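Local coordinates for protein A151R (African swine fever virus Georgia 2007/1, PDB 7CMA) that is a non-structural viral protein that binds a zinc ion through three cysteines and a histidine, its biochemical role not firmly established, at residues His114-Asp119 and Ile137-Cys142; Gln100-Asn105 and Trp121-Ser126; Tyr108-Asn113 and Lys141-Tyr146; Lys91-Glu96 and Asn150-Asn155. One frame throughout, in Å; residues are numbered along the deposited sequence.

Contact 1 of 4, residues His114-Asp119 and Ile137-Cys142; sequences HKCIKD and IWCTKC. With ZN (zinc ion), chain C.
H114 and K141 run side by side in the same direction beside a zinc site, and C116 meets C139 and C142 at the metal. The imidazole of H114 swings toward the lysine because CG stands anti to the backbone N (chi1 -175°). K141 bends at chi3 (4°) and lays CE over one ring face, 4.1 Å from the centroid and off-centre toward the rim, a CH-pi contact. Its NZ follows above the same face, 3.7 Å from H114 NE2. At the root of the ring, H114 CB rests 3.5 Å from the carbonyl O of K141, while H114 O lies 3.3 Å from C142 CB. C116 sends SG to the zinc at 2.3 Å; C139 SG binds at 2.4 Å and C142 SG at 2.3 Å, and H109 supplies the fourth ligand. C116 SG and C139 SG are held 3.7 Å apart by the shared ion. Within the C139-C142 knuckle, the backbone N atoms of K141 and C142 give weak hydrogen bonds to C139 SG. No hydrogen bond joins the segments, tied mainly through the metal; the weak N-H donors probably temper the charge on C139 SG, and the K141 ammonium may add to this at longer range.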
loop_
_atom_site.group_PDB
_atom_site.type_symbol
_atom_site.label_atom_id
_atom_site.label_comp_id
_atom_site.label_asym_id
_atom_site.label_seq_id
_atom_site.Cartn_x
_atom_site.Cartn_y
_atom_site.Cartn_z
ATOM N N HIS A 114 7.698 23.778 -5.407
ATOM C CA HIS A 114 9.052 24.373 -5.233
ATOM C C HIS A 114 9.212 25.466 -6.285
ATOM O O HIS A 114 8.795 25.250 -7.418
ATOM C CB HIS A 114 10.159 23.323 -5.376
ATOM C CG HIS A 114 11.533 23.829 -5.103
ATOM N ND1 HIS A 114 12.102 23.767 -3.851
ATOM C CD2 HIS A 114 12.456 24.386 -5.914
ATOM C CE1 HIS A 114 13.315 24.273 -3.898
ATOM N NE2 HIS A 114 13.555 24.662 -5.153
ATOM N N LYS A 115 9.806 26.592 -5.901
ATOM C CA LYS A 115 10.003 27.696 -6.863
ATOM C C LYS A 115 11.252 27.401 -7.688
ATOM O O LYS A 115 12.312 27.972 -7.389
ATOM C CB LYS A 115 10.029 29.063 -6.177
ATOM C CG LYS A 115 10.538 29.104 -4.744
ATOM C CD LYS A 115 11.057 30.478 -4.383
ATOM C CE LYS A 115 11.421 31.302 -5.600
ATOM N NZ LYS A 115 10.507 32.453 -5.790
ATOM N N CYS A 116 11.119 26.522 -8.678
ATOM C CA CYS A 116 12.261 26.151 -9.544
ATOM C C CYS A 116 12.563 27.315 -10.492
ATOM O O CYS A 116 13.741 27.534 -10.783
ATOM C CB CYS A 116 11.869 24.919 -10.350
ATOM S SG CYS A 116 11.989 23.359 -9.440
ATOM N N ILE A 117 11.535 28.046 -10.921
ATOM C CA ILE A 117 11.710 29.115 -11.939
ATOM C C ILE A 117 11.422 30.503 -11.353
ATOM O O ILE A 117 10.440 30.642 -10.631
ATOM C CB ILE A 117 10.805 28.821 -13.149
ATOM C CG1 ILE A 117 10.973 27.390 -13.666
ATOM C CG2 ILE A 117 11.007 29.848 -14.249
ATOM C CD1 ILE A 117 12.382 27.036 -14.076
ATOM N N LYS A 118 12.248 31.497 -11.682
ATOM C CA LYS A 118 12.061 32.904 -11.228
ATOM C C LYS A 118 11.341 33.700 -12.328
ATOM O O LYS A 118 11.345 33.238 -13.482
ATOM C CB LYS A 118 13.411 33.527 -10.856
ATOM C CG LYS A 118 14.388 33.711 -12.011
ATOM C CD LYS A 118 15.133 35.034 -11.969
ATOM C CE LYS A 118 15.085 35.787 -13.282
ATOM N NZ LYS A 118 14.842 37.235 -13.077
ATOM N N ASP A 119 10.582 34.729 -11.936
ATOM C CA ASP A 119 9.660 35.489 -12.825
ATOM C C ASP A 119 8.808 34.492 -13.622
ATOM O O ASP A 119 8.425 34.819 -14.765
ATOM C CB ASP A 119 10.437 36.433 -13.749
ATOM C CG ASP A 119 9.589 37.534 -14.365
ATOM O OD1 ASP A 119 8.644 37.992 -13.693
ATOM O OD2 ASP A 119 9.894 37.939 -15.504
ATOM N N ILE A 137 8.270 13.662 -18.158
ATOM C CA ILE A 137 8.931 14.924 -18.590
ATOM C C ILE A 137 8.786 15.993 -17.510
ATOM O O ILE A 137 9.339 17.072 -17.703
ATOM C CB ILE A 137 8.311 15.378 -19.924
ATOM C CG1 ILE A 137 6.878 15.879 -19.766
ATOM C CG2 ILE A 137 8.399 14.276 -20.964
ATOM C CD1 ILE A 137 6.249 16.312 -21.060
ATOM N N TRP A 138 8.128 15.679 -16.398
ATOM C CA TRP A 138 7.802 16.705 -15.373
ATOM C C TRP A 138 8.786 16.724 -14.201
ATOM O O TRP A 138 9.135 15.648 -13.711
ATOM C CB TRP A 138 6.339 16.563 -14.945
ATOM C CG TRP A 138 5.430 16.890 -16.082
ATOM C CD1 TRP A 138 4.826 16.021 -16.939
ATOM C CD2 TRP A 138 5.091 18.208 -16.534
ATOM N NE1 TRP A 138 4.116 16.708 -17.882
ATOM C CE2 TRP A 138 4.261 18.050 -17.661
ATOM C CE3 TRP A 138 5.387 19.497 -16.082
ATOM C CZ2 TRP A 138 3.737 19.139 -18.346
ATOM C CZ3 TRP A 138 4.864 20.572 -16.760
ATOM C CH2 TRP A 138 4.061 20.390 -17.882
ATOM N N CYS A 139 9.201 17.922 -13.777
ATOM C CA CYS A 139 10.168 18.101 -12.660
ATOM C C CYS A 139 9.582 17.533 -11.366
ATOM O O CYS A 139 8.502 17.972 -10.987
ATOM C CB CYS A 139 10.503 19.581 -12.521
ATOM S SG CYS A 139 11.460 20.037 -11.054
ATOM N N THR A 140 10.300 16.623 -10.712
ATOM C CA THR A 140 9.768 15.934 -9.512
ATOM C C THR A 140 9.875 16.820 -8.277
ATOM O O THR A 140 9.347 16.427 -7.234
ATOM C CB THR A 140 10.548 14.646 -9.267
ATOM O OG1 THR A 140 11.897 15.008 -8.978
ATOM C CG2 THR A 140 10.502 13.703 -10.448
ATOM N N LYS A 141 10.543 17.963 -8.399
ATOM C CA LYS A 141 10.719 18.887 -7.253
ATOM C C LYS A 141 9.529 19.836 -7.165
ATOM O O LYS A 141 9.087 20.100 -6.054
ATOM C CB LYS A 141 12.019 19.678 -7.406
ATOM C CG LYS A 141 13.276 18.841 -7.587
ATOM C CD LYS A 141 14.537 19.620 -7.291
ATOM C CE LYS A 141 14.255 21.017 -6.779
ATOM N NZ LYS A 141 15.497 21.716 -6.374
ATOM N N CYS A 142 9.038 20.318 -8.300
ATOM C CA CYS A 142 7.941 21.315 -8.274
ATOM C C CYS A 142 6.615 20.710 -8.739
ATOM O O CYS A 142 5.590 21.337 -8.510
ATOM C CB CYS A 142 8.287 22.518 -9.136
ATOM S SG CYS A 142 8.564 22.157 -10.885
HETATM ZN ZN ZN C . 10.821 22.311 -11.075
#

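Contact 2 of 4, residues Gln100-Asn105 and Trp121-Ser126; sequences QIYFEN and WNVSTS
The outer edge of the small antiparallel sheet is built here, where strand 99-104 pairs with strand 125-127 just after the short helix 120-123. I101 and T125 form a hydrogen-bonded antiparallel pair, with I101 N to T125 O at 2.9 Å and T125 N to I101 O at 2.8 Å; Q100 and S126 follow as a non-hydrogen-bonded pair. Q100 folds back at chi2 (-77°), which carries its amide alongside the serines. S124 OG donates to Q100 OE1 at 2.7 Å, reaching the oxygen from 25° out of the carbonyl plane. Where the helix ends, V123 sits on Y102: CG1 lies over one ring face, 3.8 Å from the centroid in a CH-pi contact, and CG2 reaches CE1 of the tyrosine at 3.6 Å. The carbonyl O of V123 is 3.2 Å from Y102 CD1. F120 also packs on Y102 and Q100. The I101-T125 backbone bonds set the register and the S124-Q100 bond adds a side-chain link, while the valine methyls pin the tyrosine ring against the helix end.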
loop_
_atom_site.group_PDB
_atom_site.type_symbol
_atom_site.label_atom_id
_atom_site.label_comp_id
_atom_site.label_asym_id
_atom_site.label_seq_id
_atom_site.Cartn_x
_atom_site.Cartn_y
_atom_site.Cartn_z
ATOM N N GLN A 100 0.141 27.073 -16.422
ATOM C CA GLN A 100 1.375 27.816 -16.769
ATOM C C GLN A 100 2.576 26.885 -16.585
ATOM O O GLN A 100 2.669 26.250 -15.519
ATOM C CB GLN A 100 1.481 29.076 -15.906
ATOM C CG GLN A 100 0.281 30.004 -16.041
ATOM C CD GLN A 100 0.309 30.806 -17.321
ATOM O OE1 GLN A 100 1.355 30.983 -17.944
ATOM N NE2 GLN A 100 -0.840 31.341 -17.695
ATOM N N ILE A 101 3.329 26.648 -17.660
ATOM C CA ILE A 101 4.486 25.707 -17.671
ATOM C C ILE A 101 5.694 26.416 -18.289
ATOM O O ILE A 101 5.491 27.380 -19.047
ATOM C CB ILE A 101 4.137 24.408 -18.425
ATOM C CG1 ILE A 101 4.004 24.634 -19.933
ATOM C CG2 ILE A 101 2.888 23.772 -17.840
ATOM C CD1 ILE A 101 4.336 23.410 -20.765
ATOM N N TYR A 102 6.895 26.016 -17.879
ATOM C CA TYR A 102 8.172 26.568 -18.390
ATOM C C TYR A 102 9.182 25.430 -18.527
ATOM O O TYR A 102 9.306 24.620 -17.582
ATOM C CB TYR A 102 8.693 27.666 -17.459
ATOM C CG TYR A 102 9.959 28.334 -17.931
ATOM C CD1 TYR A 102 9.966 29.133 -19.062
ATOM C CD2 TYR A 102 11.165 28.105 -17.294
ATOM C CE1 TYR A 102 11.130 29.733 -19.516
ATOM C CE2 TYR A 102 12.340 28.693 -17.736
ATOM C CZ TYR A 102 12.321 29.519 -18.845
ATOM O OH TYR A 102 13.477 30.104 -19.279
ATOM N N PHE A 103 9.877 25.379 -19.669
ATOM C CA PHE A 103 10.936 24.377 -19.946
ATOM C C PHE A 103 12.283 24.909 -19.456
ATOM O O PHE A 103 12.625 26.057 -19.797
ATOM C CB PHE A 103 11.004 24.052 -21.440
ATOM C CG PHE A 103 12.117 23.107 -21.807
ATOM C CD1 PHE A 103 12.070 21.778 -21.412
ATOM C CD2 PHE A 103 13.289 23.581 -22.379
ATOM C CE1 PHE A 103 13.125 20.921 -21.679
ATOM C CE2 PHE A 103 14.339 22.719 -22.658
ATOM C CZ PHE A 103 14.256 21.392 -22.305
ATOM N N GLU A 104 13.059 24.055 -18.783
ATOM C CA GLU A 104 14.430 24.369 -18.297
ATOM C C GLU A 104 15.111 23.078 -17.824
ATOM O O GLU A 104 14.449 22.272 -17.148
ATOM C CB GLU A 104 14.376 25.400 -17.168
ATOM C CG GLU A 104 15.537 26.380 -17.193
ATOM C CD GLU A 104 15.659 27.255 -15.957
ATOM O OE1 GLU A 104 15.154 28.394 -15.990
ATOM O OE2 GLU A 104 16.284 26.805 -14.975
ATOM N N ASN A 105 16.374 22.880 -18.212
ATOM C CA ASN A 105 17.221 21.739 -17.774
ATOM C C ASN A 105 16.500 20.417 -18.083
ATOM O O ASN A 105 16.571 19.493 -17.247
ATOM C CB ASN A 105 17.590 21.854 -16.293
ATOM C CG ASN A 105 18.999 21.389 -16.007
ATOM O OD1 ASN A 105 19.621 20.732 -16.839
ATOM N ND2 ASN A 105 19.520 21.743 -14.842
ATOM N N TRP A 121 5.766 33.662 -13.600
ATOM C CA TRP A 121 4.422 34.145 -14.014
ATOM C C TRP A 121 4.513 34.817 -15.390
ATOM O O TRP A 121 3.482 34.864 -16.089
ATOM C CB TRP A 121 3.831 35.092 -12.962
ATOM C CG TRP A 121 2.368 35.357 -13.145
ATOM C CD1 TRP A 121 1.336 34.523 -12.824
ATOM C CD2 TRP A 121 1.768 36.516 -13.753
ATOM N NE1 TRP A 121 0.138 35.090 -13.168
ATOM C CE2 TRP A 121 0.370 36.313 -13.737
ATOM C CE3 TRP A 121 2.269 37.708 -14.293
ATOM C CZ2 TRP A 121 -0.524 37.257 -14.242
ATOM C CZ3 TRP A 121 1.384 38.639 -14.789
ATOM C CH2 TRP A 121 0.007 38.413 -14.766
ATOM N N ASN A 122 5.696 35.316 -15.759
ATOM C CA ASN A 122 5.874 36.162 -16.971
ATOM C C ASN A 122 6.680 35.392 -18.023
ATOM O O ASN A 122 6.494 35.674 -19.219
ATOM C CB ASN A 122 6.525 37.504 -16.630
ATOM C CG ASN A 122 5.586 38.435 -15.891
ATOM O OD1 ASN A 122 4.681 39.015 -16.489
ATOM N ND2 ASN A 122 5.769 38.552 -14.586
ATOM N N VAL A 123 7.462 34.396 -17.595
ATOM C CA VAL A 123 8.362 33.612 -18.496
ATOM C C VAL A 123 7.669 32.298 -18.890
ATOM O O VAL A 123 8.141 31.654 -19.847
ATOM C CB VAL A 123 9.733 33.361 -17.836
ATOM C CG1 VAL A 123 9.725 32.125 -16.949
ATOM C CG2 VAL A 123 10.847 33.274 -18.868
ATOM N N SER A 124 6.510 32.006 -18.285
ATOM C CA SER A 124 5.758 30.733 -18.471
ATOM C C SER A 124 4.822 30.848 -19.681
ATOM O O SER A 124 4.554 31.982 -20.111
ATOM C CB SER A 124 4.989 30.375 -17.223
ATOM O OG SER A 124 3.914 31.277 -17.009
ATOM N N THR A 125 4.279 29.714 -20.140
ATOM C CA THR A 125 3.274 29.649 -21.235
ATOM C C THR A 125 2.038 28.886 -20.749
ATOM O O THR A 125 2.211 27.828 -20.115
ATOM C CB THR A 125 3.878 29.003 -22.487
ATOM O OG1 THR A 125 5.038 29.760 -22.829
ATOM C CG2 THR A 125 2.921 28.957 -23.657
ATOM N N SER A 126 0.848 29.422 -21.032
ATOM C CA SER A 126 -0.459 28.788 -20.740
ATOM C C SER A 126 -0.700 27.646 -21.727
ATOM O O SER A 126 -0.738 27.913 -22.930
ATOM C CB SER A 126 -1.572 29.797 -20.792
ATOM O OG SER A 126 -2.538 29.533 -19.790
#

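Contact 3 of 4, residues Tyr108-Asn113 and Lys141-Tyr146; sequences YHTNYN and KCTSFY. With ZN (zinc ion), chain C.
Metal coordination joins H109 to C142: H109 ND1 binds the zinc at 2.2 Å, and C142 SG reaches the edge of the imidazole, near its plane, 3.6 Å from ND1. C116 and C139 complete the site. The other ring nitrogen, H109 NE2, is hydrogen-bonded to the carbonyl O of E104, which orients the ring from the side away from the metal. Weak N-H...S bonds come next, from T110 N and N111 N to C142 SG, the latter 3.7 Å long. The sulfur is turned to meet them by a chi1 of 61°, which sets it between the backbone N and the carbonyl carbon. Among the hydroxyls, T110 OG1 and T143 OG1 share a hydrogen bond of 2.7 Å, their side chains crossing at about a right angle with T110 CG2 and T143 CG2 3.9 Å apart. Backbone and amide bonds close the far end: N113 N donates to C142 O at 2.9 Å, and S144 OG donates to N113 OD1 at 2.8 Å, 23° out of the amide plane. The side chain of N111 starts away from segment 141-146, and its ND2 is hydrogen-bonded to I117 O, which ties it to the residue after C116. A histidine at the end of a strand and a CxxC pair, with N-H groups directed at the thiolate, form a three-cysteine, one-histidine zinc site, consistent with a structural, zinc-knuckle-like role.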
loop_
_atom_site.group_PDB
_atom_site.type_symbol
_atom_site.label_atom_id
_atom_site.label_comp_id
_atom_site.label_asym_id
_atom_site.label_seq_id
_atom_site.Cartn_x
_atom_site.Cartn_y
_atom_site.Cartn_z
ATOM N N TYR A 108 10.098 20.004 -17.492
ATOM C CA TYR A 108 8.979 20.979 -17.569
ATOM C C TYR A 108 8.514 21.300 -16.139
ATOM O O TYR A 108 8.538 20.384 -15.300
ATOM C CB TYR A 108 7.856 20.423 -18.449
ATOM C CG TYR A 108 8.198 20.335 -19.917
ATOM C CD1 TYR A 108 8.989 19.307 -20.410
ATOM C CD2 TYR A 108 7.789 21.314 -20.806
ATOM C CE1 TYR A 108 9.356 19.253 -21.745
ATOM C CE2 TYR A 108 8.121 21.258 -22.150
ATOM C CZ TYR A 108 8.896 20.212 -22.626
ATOM O OH TYR A 108 9.274 20.176 -23.939
ATOM N N HIS A 109 8.260 22.581 -15.880
ATOM C CA HIS A 109 8.019 23.026 -14.487
ATOM C C HIS A 109 6.679 23.716 -14.286
ATOM O O HIS A 109 6.238 24.424 -15.194
ATOM C CB HIS A 109 9.128 23.999 -14.054
ATOM C CG HIS A 109 10.524 23.502 -14.215
ATOM N ND1 HIS A 109 11.239 22.975 -13.164
ATOM C CD2 HIS A 109 11.352 23.486 -15.280
ATOM C CE1 HIS A 109 12.441 22.634 -13.581
ATOM N NE2 HIS A 109 12.532 22.936 -14.872
ATOM N N THR A 110 6.081 23.505 -13.123
ATOM C CA THR A 110 4.824 24.192 -12.727
ATOM C C THR A 110 5.134 25.220 -11.631
ATOM O O THR A 110 4.286 26.112 -11.409
ATOM C CB THR A 110 3.774 23.181 -12.248
ATOM O OG1 THR A 110 4.405 22.357 -11.270
ATOM C CG2 THR A 110 3.221 22.321 -13.365
ATOM N N ASN A 111 6.188 24.974 -10.852
ATOM C CA ASN A 111 6.574 25.795 -9.671
ATOM C C ASN A 111 5.547 25.591 -8.546
ATOM O O ASN A 111 5.407 26.502 -7.722
ATOM C CB ASN A 111 6.694 27.282 -10.032
ATOM C CG ASN A 111 8.125 27.728 -10.245
ATOM O OD1 ASN A 111 8.932 26.980 -10.789
ATOM N ND2 ASN A 111 8.454 28.937 -9.812
ATOM N N TYR A 112 4.794 24.482 -8.573
ATOM C CA TYR A 112 3.727 24.198 -7.571
ATOM C C TYR A 112 4.360 23.920 -6.202
ATOM O O TYR A 112 3.938 24.555 -5.233
ATOM C CB TYR A 112 2.842 23.025 -8.010
ATOM C CG TYR A 112 1.786 23.372 -9.032
ATOM C CD1 TYR A 112 1.318 24.667 -9.170
ATOM C CD2 TYR A 112 1.278 22.407 -9.890
ATOM C CE1 TYR A 112 0.373 24.996 -10.128
ATOM C CE2 TYR A 112 0.305 22.713 -10.826
ATOM C CZ TYR A 112 -0.140 24.014 -10.955
ATOM O OH TYR A 112 -1.079 24.325 -11.893
ATOM N N ASN A 113 5.257 22.929 -6.116
ATOM C CA ASN A 113 5.755 22.400 -4.814
ATOM C C ASN A 113 7.166 22.933 -4.528
ATOM O O ASN A 113 7.739 22.529 -3.511
ATOM C CB ASN A 113 5.755 20.871 -4.769
ATOM C CG ASN A 113 4.431 20.267 -5.182
ATOM O OD1 ASN A 113 4.396 19.347 -5.994
ATOM N ND2 ASN A 113 3.340 20.803 -4.663
ATOM N N LYS A 141 10.543 17.963 -8.399
ATOM C CA LYS A 141 10.719 18.887 -7.253
ATOM C C LYS A 141 9.529 19.836 -7.165
ATOM O O LYS A 141 9.087 20.100 -6.054
ATOM C CB LYS A 141 12.019 19.678 -7.406
ATOM C CG LYS A 141 13.276 18.841 -7.587
ATOM C CD LYS A 141 14.537 19.620 -7.291
ATOM C CE LYS A 141 14.255 21.017 -6.779
ATOM N NZ LYS A 141 15.497 21.716 -6.374
ATOM N N CYS A 142 9.038 20.318 -8.300
ATOM C CA CYS A 142 7.941 21.315 -8.274
ATOM C C CYS A 142 6.615 20.710 -8.739
ATOM O O CYS A 142 5.590 21.337 -8.510
ATOM C CB CYS A 142 8.287 22.518 -9.136
ATOM S SG CYS A 142 8.564 22.157 -10.885
ATOM N N THR A 143 6.646 19.548 -9.387
ATOM C CA THR A 143 5.394 18.985 -9.954
ATOM C C THR A 143 5.115 17.618 -9.332
ATOM O O THR A 143 5.908 16.695 -9.547
ATOM C CB THR A 143 5.409 19.006 -11.489
ATOM O OG1 THR A 143 5.939 20.251 -11.941
ATOM C CG2 THR A 143 4.045 18.762 -12.094
ATOM N N SER A 144 4.025 17.522 -8.577
ATOM C CA SER A 144 3.638 16.235 -7.958
ATOM C C SER A 144 2.321 15.760 -8.559
ATOM O O SER A 144 1.534 16.598 -8.996
ATOM C CB SER A 144 3.504 16.364 -6.471
ATOM O OG SER A 144 2.473 17.279 -6.144
ATOM N N PHE A 145 2.097 14.455 -8.533
ATOM C CA PHE A 145 0.810 13.922 -9.022
ATOM C C PHE A 145 0.242 12.915 -8.019
ATOM O O PHE A 145 1.038 12.328 -7.277
ATOM C CB PHE A 145 1.008 13.186 -10.348
ATOM C CG PHE A 145 1.528 13.976 -11.522
ATOM C CD1 PHE A 145 0.657 14.612 -12.387
ATOM C CD2 PHE A 145 2.884 14.037 -11.793
ATOM C CE1 PHE A 145 1.135 15.325 -13.475
ATOM C CE2 PHE A 145 3.360 14.753 -12.879
ATOM C CZ PHE A 145 2.484 15.394 -13.718
ATOM N N TYR A 146 -1.083 12.773 -7.955
ATOM C CA TYR A 146 -1.747 11.702 -7.169
ATOM C C TYR A 146 -1.130 10.358 -7.543
ATOM O O TYR A 146 -0.743 10.139 -8.690
ATOM C CB TYR A 146 -3.256 11.722 -7.415
ATOM C CG TYR A 146 -3.986 12.870 -6.765
ATOM C CD1 TYR A 146 -4.086 12.962 -5.387
ATOM C CD2 TYR A 146 -4.622 13.839 -7.527
ATOM C CE1 TYR A 146 -4.753 14.013 -4.780
ATOM C CE2 TYR A 146 -5.297 14.893 -6.937
ATOM C CZ TYR A 146 -5.404 14.952 -5.559
ATOM O OH TYR A 146 -6.076 15.982 -4.975
HETATM ZN ZN ZN C . 10.821 22.311 -11.075
#

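Contact 4 of 4, residues Lys91-Glu96 and Asn150-Asn155; sequences KIWSGE and NIMSPN
The indole of W93 has S153 on one face, its CB 3.9 Å from the centroid of the six-membered ring in a CH-pi contact. At the edge, in the ring plane, NE1 donates to the carbonyl O of E96 at 3.1 Å, although it meets that carbonyl from above the carbonyl plane. M152 CE approaches W93 CE3 obliquely at 3.7 Å, and P154 CD lies equally close to CZ3 of the same ring. F132 also meets this indole, with ring planes about 45° apart. A chi1 of 176° turns the ring toward the segment 150-155. Strand 90-94 is the outermost strand on its side of the five-stranded antiparallel sheet, paired there with strand 30-35, and the C-terminal segment lies along its other edge. A single bridge links I92 with I151: I92 N donates to N150 O at 2.8 Å, and M152 N to I92 O at 2.9 Å. Further on, S153 OG takes the N-H of S94 at 2.9 Å in a nearly straight bond (167°), a hydroxyl standing in for the next backbone acceptor. I92 and I151 lie side by side, their CD1 atoms 4.1 Å apart, and pack on helix 3-28, I92 against I21 and I151 against L17.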
loop_
_atom_site.group_PDB
_atom_site.type_symbol
_atom_site.label_atom_id
_atom_site.label_comp_id
_atom_site.label_asym_id
_atom_site.label_seq_id
_atom_site.Cartn_x
_atom_site.Cartn_y
_atom_site.Cartn_z
ATOM N N LYS A 91 -8.652 8.677 -18.408
ATOM C CA LYS A 91 -8.044 9.551 -17.374
ATOM C C LYS A 91 -8.909 10.791 -17.210
ATOM O O LYS A 91 -9.678 11.096 -18.130
ATOM C CB LYS A 91 -6.613 9.917 -17.766
ATOM C CG LYS A 91 -5.640 8.754 -17.798
ATOM C CD LYS A 91 -4.203 9.187 -17.961
ATOM C CE LYS A 91 -3.269 8.036 -18.262
ATOM N NZ LYS A 91 -1.864 8.494 -18.356
ATOM N N ILE A 92 -8.747 11.504 -16.096
ATOM C CA ILE A 92 -9.559 12.714 -15.813
ATOM C C ILE A 92 -8.622 13.881 -15.504
ATOM O O ILE A 92 -7.529 13.648 -14.942
ATOM C CB ILE A 92 -10.569 12.448 -14.680
ATOM C CG1 ILE A 92 -9.875 12.077 -13.367
ATOM C CG2 ILE A 92 -11.576 11.390 -15.106
ATOM C CD1 ILE A 92 -10.704 12.374 -12.141
ATOM N N TRP A 93 -9.015 15.079 -15.926
ATOM C CA TRP A 93 -8.341 16.344 -15.542
ATOM C C TRP A 93 -9.255 17.133 -14.601
ATOM O O TRP A 93 -10.384 17.430 -15.001
ATOM C CB TRP A 93 -7.984 17.150 -16.796
ATOM C CG TRP A 93 -7.395 18.490 -16.495
ATOM C CD1 TRP A 93 -8.077 19.643 -16.233
ATOM C CD2 TRP A 93 -5.999 18.804 -16.333
ATOM N NE1 TRP A 93 -7.202 20.651 -15.931
ATOM C CE2 TRP A 93 -5.925 20.154 -15.930
ATOM C CE3 TRP A 93 -4.814 18.062 -16.417
ATOM C CZ2 TRP A 93 -4.708 20.796 -15.702
ATOM C CZ3 TRP A 93 -3.613 18.697 -16.192
ATOM C CH2 TRP A 93 -3.565 20.045 -15.838
ATOM N N SER A 94 -8.754 17.527 -13.432
ATOM C CA SER A 94 -9.551 18.350 -12.486
ATOM C C SER A 94 -9.057 19.799 -12.499
ATOM O O SER A 94 -7.850 20.017 -12.275
ATOM C CB SER A 94 -9.523 17.778 -11.099
ATOM O OG SER A 94 -10.356 18.539 -10.235
ATOM N N GLY A 95 -9.989 20.747 -12.608
ATOM C CA GLY A 95 -9.726 22.190 -12.453
ATOM C C GLY A 95 -9.657 22.898 -13.797
ATOM O O GLY A 95 -10.048 22.286 -14.806
ATOM N N GLU A 96 -9.282 24.181 -13.789
ATOM C CA GLU A 96 -9.090 25.003 -15.016
ATOM C C GLU A 96 -8.176 24.250 -15.980
ATOM O O GLU A 96 -7.121 23.753 -15.582
ATOM C CB GLU A 96 -8.517 26.375 -14.647
ATOM C CG GLU A 96 -9.168 27.529 -15.394
ATOM C CD GLU A 96 -8.357 28.071 -16.560
ATOM O OE1 GLU A 96 -7.810 29.185 -16.430
ATOM O OE2 GLU A 96 -8.294 27.391 -17.603
ATOM N N ASN A 150 -4.811 7.515 -13.151
ATOM C CA ASN A 150 -6.023 7.906 -13.920
ATOM C C ASN A 150 -6.372 9.371 -13.643
ATOM O O ASN A 150 -7.323 9.869 -14.271
ATOM C CB ASN A 150 -7.217 7.005 -13.610
ATOM C CG ASN A 150 -6.997 5.584 -14.071
ATOM O OD1 ASN A 150 -6.893 5.324 -15.268
ATOM N ND2 ASN A 150 -6.798 4.682 -13.123
ATOM N N ILE A 151 -5.666 10.028 -12.719
ATOM C CA ILE A 151 -5.817 11.495 -12.494
ATOM C C ILE A 151 -4.616 12.208 -13.116
ATOM O O ILE A 151 -3.493 12.051 -12.599
ATOM C CB ILE A 151 -5.988 11.845 -11.005
ATOM C CG1 ILE A 151 -6.953 10.880 -10.311
ATOM C CG2 ILE A 151 -6.419 13.300 -10.853
ATOM C CD1 ILE A 151 -7.891 11.540 -9.336
ATOM N N MET A 152 -4.832 12.817 -14.277
ATOM C CA MET A 152 -3.762 13.431 -15.101
ATOM C C MET A 152 -3.275 14.708 -14.405
ATOM O O MET A 152 -2.071 15.014 -14.528
ATOM C CB MET A 152 -4.283 13.763 -16.502
ATOM C CG MET A 152 -3.209 13.752 -17.572
ATOM S SD MET A 152 -3.827 14.309 -19.196
ATOM C CE MET A 152 -5.299 15.208 -18.723
ATOM N N SER A 153 -4.205 15.470 -13.819
ATOM C CA SER A 153 -3.969 16.820 -13.238
ATOM C C SER A 153 -2.987 16.711 -12.077
ATOM O O SER A 153 -3.109 15.823 -11.240
ATOM C CB SER A 153 -5.267 17.465 -12.797
ATOM O OG SER A 153 -6.219 16.486 -12.430
ATOM N N PRO A 154 -1.951 17.580 -12.020
ATOM C CA PRO A 154 -1.075 17.648 -10.852
ATOM C C PRO A 154 -1.860 17.865 -9.547
ATOM O O PRO A 154 -2.837 18.602 -9.566
ATOM C CB PRO A 154 -0.162 18.845 -11.157
ATOM C CG PRO A 154 -0.136 18.906 -12.674
ATOM C CD PRO A 154 -1.528 18.483 -13.099
ATOM N N ASN A 155 -1.473 17.145 -8.490
ATOM C CA ASN A 155 -1.957 17.343 -7.094
ATOM C C ASN A 155 -1.515 18.729 -6.602
ATOM O O ASN A 155 -0.310 18.903 -6.360
ATOM C CB ASN A 155 -1.435 16.247 -6.161
ATOM C CG ASN A 155 -2.073 16.285 -4.789
ATOM O OD1 ASN A 155 -3.009 17.048 -4.551
ATOM N ND2 ASN A 155 -1.576 15.463 -3.881
#

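Overall arrangement
Contacts 1 and 3 share K141 and C142 and both reach the zinc ion, their centres 6 Å apart; H109 from contact 3 and C116 and C139 from contact 1 meet C142 there. Contact 2 joins the same module from its sheet side: Y102 O pairs with H109 N at 2.9 Å, and I117 CG2 packs on Y102 CD2 at 3.5 Å; the tyrosine side chain lies about 9 Å from the zinc. Contact 4 belongs to the larger sheet near the centre of the chain, about 18 Å from contact 1 between centres. It touches contact 3, where F145 CE1 lies 3.4 Å from M152 O, and closes a chain loop that encloses the other three.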